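Local coordinates for uncharacterized protein (Methanocella paludicola, PDB 5DMP) that probably trims the 3' ends of DNA breaks, acting as a phosphoesterase in archaeal non-homologous end joining, at residues E146-E149 with K150-D154; A58-E61 with G62-E66. One frame throughout, in Å; residues are numbered along the deposited sequence.

Contact 1: E146-E149 with K150-D154. With EDO (1,2-ethanediol), chain H; EDO (1,2-ethanediol), chain B.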
loop_
_atom_site.group_PDB
_atom_site.type_symbol
_atom_site.label_atom_id
_atom_site.label_comp_id
_atom_site.label_asym_id
_atom_site.label_seq_id
_atom_site.Cartn_x
_atom_site.Cartn_y
_atom_site.Cartn_z
ATOM N N GLU A 146 14.437 -2.685 10.405
ATOM C CA GLU A 146 13.443 -1.968 11.166
ATOM C C GLU A 146 11.992 -2.539 10.993
ATOM O O GLU A 146 11.623 -2.960 9.907
ATOM C CB GLU A 146 13.456 -0.528 10.660
ATOM C CG GLU A 146 12.855 0.492 11.613
ATOM C CD GLU A 146 12.673 1.846 10.948
ATOM O OE1 GLU A 146 11.849 2.634 11.445
ATOM O OE2 GLU A 146 13.331 2.114 9.918
ATOM N N ASP A 147 11.227 -2.586 12.084
ATOM C CA ASP A 147 9.796 -2.825 12.066
ATOM C C ASP A 147 9.171 -1.449 11.825
ATOM O O ASP A 147 9.010 -0.644 12.760
ATOM C CB ASP A 147 9.347 -3.364 13.408
ATOM C CG ASP A 147 7.867 -3.655 13.471
ATOM O OD1 ASP A 147 7.037 -3.028 12.759
ATOM O OD2 ASP A 147 7.505 -4.504 14.295
ATOM N N ILE A 148 8.850 -1.160 10.561
ATOM C CA ILE A 148 8.399 0.204 10.192
ATOM C C ILE A 148 7.062 0.515 10.893
ATOM O O ILE A 148 6.761 1.683 11.255
ATOM C CB ILE A 148 8.305 0.352 8.619
ATOM C CG1 ILE A 148 8.115 1.857 8.237
ATOM C CG2 ILE A 148 7.206 -0.584 8.055
ATOM C CD1 ILE A 148 9.343 2.671 8.556
ATOM N N GLU A 149 6.263 -0.509 11.155
ATOM C CA GLU A 149 4.966 -0.242 11.790
ATOM C C GLU A 149 5.122 0.227 13.223
ATOM O O GLU A 149 4.305 0.983 13.698
ATOM C CB GLU A 149 4.073 -1.457 11.809
ATOM C CG GLU A 149 3.352 -1.659 10.508
ATOM C CD GLU A 149 4.181 -2.409 9.525
ATOM O OE1 GLU A 149 5.101 -3.133 9.994
ATOM O OE2 GLU A 149 3.950 -2.258 8.281
ATOM N N LYS A 150 6.105 -0.343 13.920
ATOM C CA LYS A 150 6.454 0.087 15.276
ATOM C C LYS A 150 7.209 1.397 15.294
ATOM O O LYS A 150 6.898 2.318 16.090
ATOM C CB LYS A 150 7.219 -1.054 15.998
ATOM C CG LYS A 150 6.225 -2.045 16.602
ATOM C CD LYS A 150 6.812 -3.265 17.334
ATOM C CE LYS A 150 5.712 -4.306 17.603
ATOM N NZ LYS A 150 6.190 -5.693 17.916
ATOM N N ALA A 151 8.166 1.526 14.403
ATOM C CA ALA A 151 9.008 2.721 14.374
ATOM C C ALA A 151 8.244 3.988 13.960
ATOM O O ALA A 151 8.563 5.131 14.397
ATOM C CB ALA A 151 10.138 2.506 13.407
ATOM N N ALA A 152 7.214 3.808 13.126
ATOM C CA ALA A 152 6.597 5.014 12.505
ATOM C C ALA A 152 5.118 4.837 12.407
ATOM O O ALA A 152 4.578 4.622 11.292
ATOM C CB ALA A 152 7.230 5.307 11.146
ATOM N N PRO A 153 4.431 4.939 13.568
ATOM C CA PRO A 153 3.056 4.544 13.630
ATOM C C PRO A 153 2.078 5.643 13.284
ATOM O O PRO A 153 0.906 5.359 13.150
ATOM C CB PRO A 153 2.879 4.089 15.114
ATOM C CG PRO A 153 3.942 4.868 15.869
ATOM C CD PRO A 153 5.038 5.177 14.916
ATOM N N ASP A 154 2.548 6.894 13.135
ATOM C CA ASP A 154 1.622 8.035 13.143
ATOM C C ASP A 154 1.375 8.656 11.755
ATOM O O ASP A 154 2.059 8.319 10.786
ATOM C CB ASP A 154 2.006 9.115 14.207
ATOM C CG ASP A 154 2.088 8.506 15.607
ATOM O OD1 ASP A 154 1.268 7.583 15.894
ATOM O OD2 ASP A 154 3.035 8.881 16.361
HETATM C C1 EDO H . 12.237 -2.568 15.442
HETATM O O1 EDO H . 12.469 -1.407 14.635
HETATM C C2 EDO H . 11.383 -2.115 16.630
HETATM O O2 EDO H . 11.215 -0.688 16.562
HETATM C C1 EDO B . -1.837 5.035 18.878
HETATM O O1 EDO B . -3.145 5.646 19.129
HETATM C C2 EDO B . -1.684 4.484 17.461
HETATM O O2 EDO B . -1.414 5.505 16.462
#
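With chi1 at -179°, D147 places its CG beside its own carbonyl carbon. From there the carboxylate reaches the backbone of K150, three residues on, in the first turn. D147 OD1 accepts from K150 N at 3.1 Å. This donor sits well above the carboxylate plane, 65° out of it. The other oxygen, OD2, lies against the aliphatic part of the lysine chain. K150 CD is 3.4 Å from D147 OD2. K150 NZ stays 4.0 Å from D147 OD2, too far for a salt bridge, though the opposite charges may still attract weakly. An alanine here would probably leave the amide of K150 without its capping acceptor and the lysine chain without the carboxylate it lies against. The backbone adds two bonds. A151 N donates to D147 O at 2.8 Å and nearly straight, 165° at the hydrogen. A152 N reaches I148 O at 2.9 Å, in a more bent bond. On the inner side I148 packs on L39. At the far end K114 NZ donates to the carbonyl oxygens of A152 and D154. D147 is thus the N-cap of the single-turn helix 148-151, its side chain closing the first turn.

Contact 2: A58-E61 with G62-E66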
loop_
_atom_site.group_PDB
_atom_site.type_symbol
_atom_site.label_atom_id
_atom_site.label_comp_id
_atom_site.label_asym_id
_atom_site.label_seq_id
_atom_site.Cartn_x
_atom_site.Cartn_y
_atom_site.Cartn_z
ATOM N N ALA A 58 -7.060 9.645 -1.364
ATOM C CA ALA A 58 -5.663 9.452 -0.851
ATOM C C ALA A 58 -5.310 10.298 0.392
ATOM O O ALA A 58 -4.469 9.914 1.224
ATOM C CB ALA A 58 -4.673 9.744 -1.960
ATOM N N THR A 59 -5.933 11.471 0.548
ATOM C CA THR A 59 -5.624 12.295 1.751
ATOM C C THR A 59 -6.778 12.262 2.759
ATOM O O THR A 59 -6.802 13.087 3.678
ATOM C CB THR A 59 -5.277 13.761 1.355
ATOM O OG1 THR A 59 -6.385 14.272 0.616
ATOM C CG2 THR A 59 -4.089 13.778 0.402
ATOM N N PHE A 60 -7.713 11.304 2.644
ATOM C CA PHE A 60 -8.764 11.198 3.645
ATOM C C PHE A 60 -8.178 10.677 4.960
ATOM O O PHE A 60 -7.572 9.577 4.971
ATOM C CB PHE A 60 -9.907 10.233 3.209
ATOM C CG PHE A 60 -10.902 10.025 4.291
ATOM C CD1 PHE A 60 -11.603 11.135 4.823
ATOM C CD2 PHE A 60 -11.000 8.809 4.954
ATOM C CE1 PHE A 60 -12.509 10.976 5.867
ATOM C CE2 PHE A 60 -11.897 8.661 5.993
ATOM C CZ PHE A 60 -12.645 9.738 6.460
ATOM N N GLU A 61 -8.345 11.445 6.054
ATOM C CA GLU A 61 -7.909 10.998 7.381
ATOM C C GLU A 61 -9.028 11.412 8.313
ATOM O O GLU A 61 -9.358 12.598 8.294
ATOM C CB GLU A 61 -6.609 11.758 7.748
ATOM C CG GLU A 61 -6.158 11.473 9.165
ATOM C CD GLU A 61 -4.684 11.810 9.339
ATOM O OE1 GLU A 61 -3.839 11.076 8.783
ATOM O OE2 GLU A 61 -4.374 12.813 10.069
ATOM N N GLY A 62 -9.646 10.497 9.053
ATOM C CA GLY A 62 -10.843 10.886 9.872
ATOM C C GLY A 62 -11.617 9.623 10.225
ATOM O O GLY A 62 -11.049 8.540 10.268
ATOM N N VAL A 63 -12.922 9.732 10.412
ATOM C CA VAL A 63 -13.679 8.621 10.963
ATOM C C VAL A 63 -14.847 8.340 10.042
ATOM O O VAL A 63 -15.524 9.269 9.609
ATOM C CB VAL A 63 -14.228 8.988 12.362
ATOM C CG1 VAL A 63 -15.210 7.930 12.856
ATOM C CG2 VAL A 63 -13.059 9.189 13.354
ATOM N N ILE A 64 -15.045 7.048 9.747
ATOM C CA ILE A 64 -16.214 6.571 8.952
ATOM C C ILE A 64 -17.160 5.878 9.934
ATOM O O ILE A 64 -16.684 5.145 10.823
ATOM C CB ILE A 64 -15.782 5.683 7.788
ATOM C CG1 ILE A 64 -14.984 6.551 6.775
ATOM C CG2 ILE A 64 -17.040 5.068 7.094
ATOM C CD1 ILE A 64 -14.376 5.753 5.642
ATOM N N PRO A 65 -18.485 6.152 9.850
ATOM C CA PRO A 65 -19.387 5.546 10.879
ATOM C C PRO A 65 -19.254 4.010 10.967
ATOM O O PRO A 65 -19.163 3.315 9.926
ATOM C CB PRO A 65 -20.785 5.932 10.392
ATOM C CG PRO A 65 -20.552 7.234 9.649
ATOM C CD PRO A 65 -19.201 7.091 8.959
ATOM N N GLU A 66 -19.199 3.541 12.208
ATOM C CA GLU A 66 -19.200 2.123 12.564
ATOM C C GLU A 66 -20.395 1.468 11.903
ATOM O O GLU A 66 -21.517 2.001 11.932
ATOM C CB GLU A 66 -19.312 1.973 14.089
ATOM C CG GLU A 66 -18.313 0.973 14.666
ATOM C CD GLU A 66 -16.859 1.378 14.402
ATOM O OE1 GLU A 66 -16.430 2.467 14.845
ATOM O OE2 GLU A 66 -16.130 0.612 13.743
#
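E61 sits next to G62, and both its carboxylate oxygens are gripped from elsewhere in the fold: OE1 accepts from S155 OG and V76 N, while OE2 accepts from T158 OG1 and forms a salt bridge with R160 NH2. These bonds should fix the carboxylate's rotation. The short strand 62-64 starts directly after it and pairs antiparallel with strand 72-84, through backbone bonds of G62 with V74 and I64 with G72. The contact itself is apolar. F60 has CG anti to its N (chi1 174°), which swings the ring forward to G62 and I64. One ring face lies under the backbone of G62, whose N is 4.0 Å above the ring plane and offset toward the rim. F60 CZ also comes within 3.9 Å of G62 C. G62 is strongly extended, with phi 161° and psi -151°; a CB here would clash with E61 O. F60 also meets the ring of Y57, a residue of the pocket that holds the oxido(dioxo)vanadium. The I64 side chain comes within about 4 Å of that ligand. The F60 and I64 side chains cross obliquely: I64 CG1 and CD1 each lie 3.8 Å from F60 CE2.

Overall arrangement
Both contacts are local and lie at the surface. Contact 1 includes one buried residue, I148; none of the touching residues of contact 2 is buried. They share no helix or strand. Contact 1 makes a short helix late in the chain, while contact 2 leads a loop into a short strand of the antiparallel sheet. The chemistry differs accordingly. Backbone hydrogen bonds and a capping carboxylate shape contact 1, whereas an aromatic ring against backbone and isoleucine shapes contact 2, near the ligand pocket. The centres are 21 Å apart, and the nearest atoms about 6 Å. A link runs through the residues that follow D154: S155, T158 and R160 all bind E61.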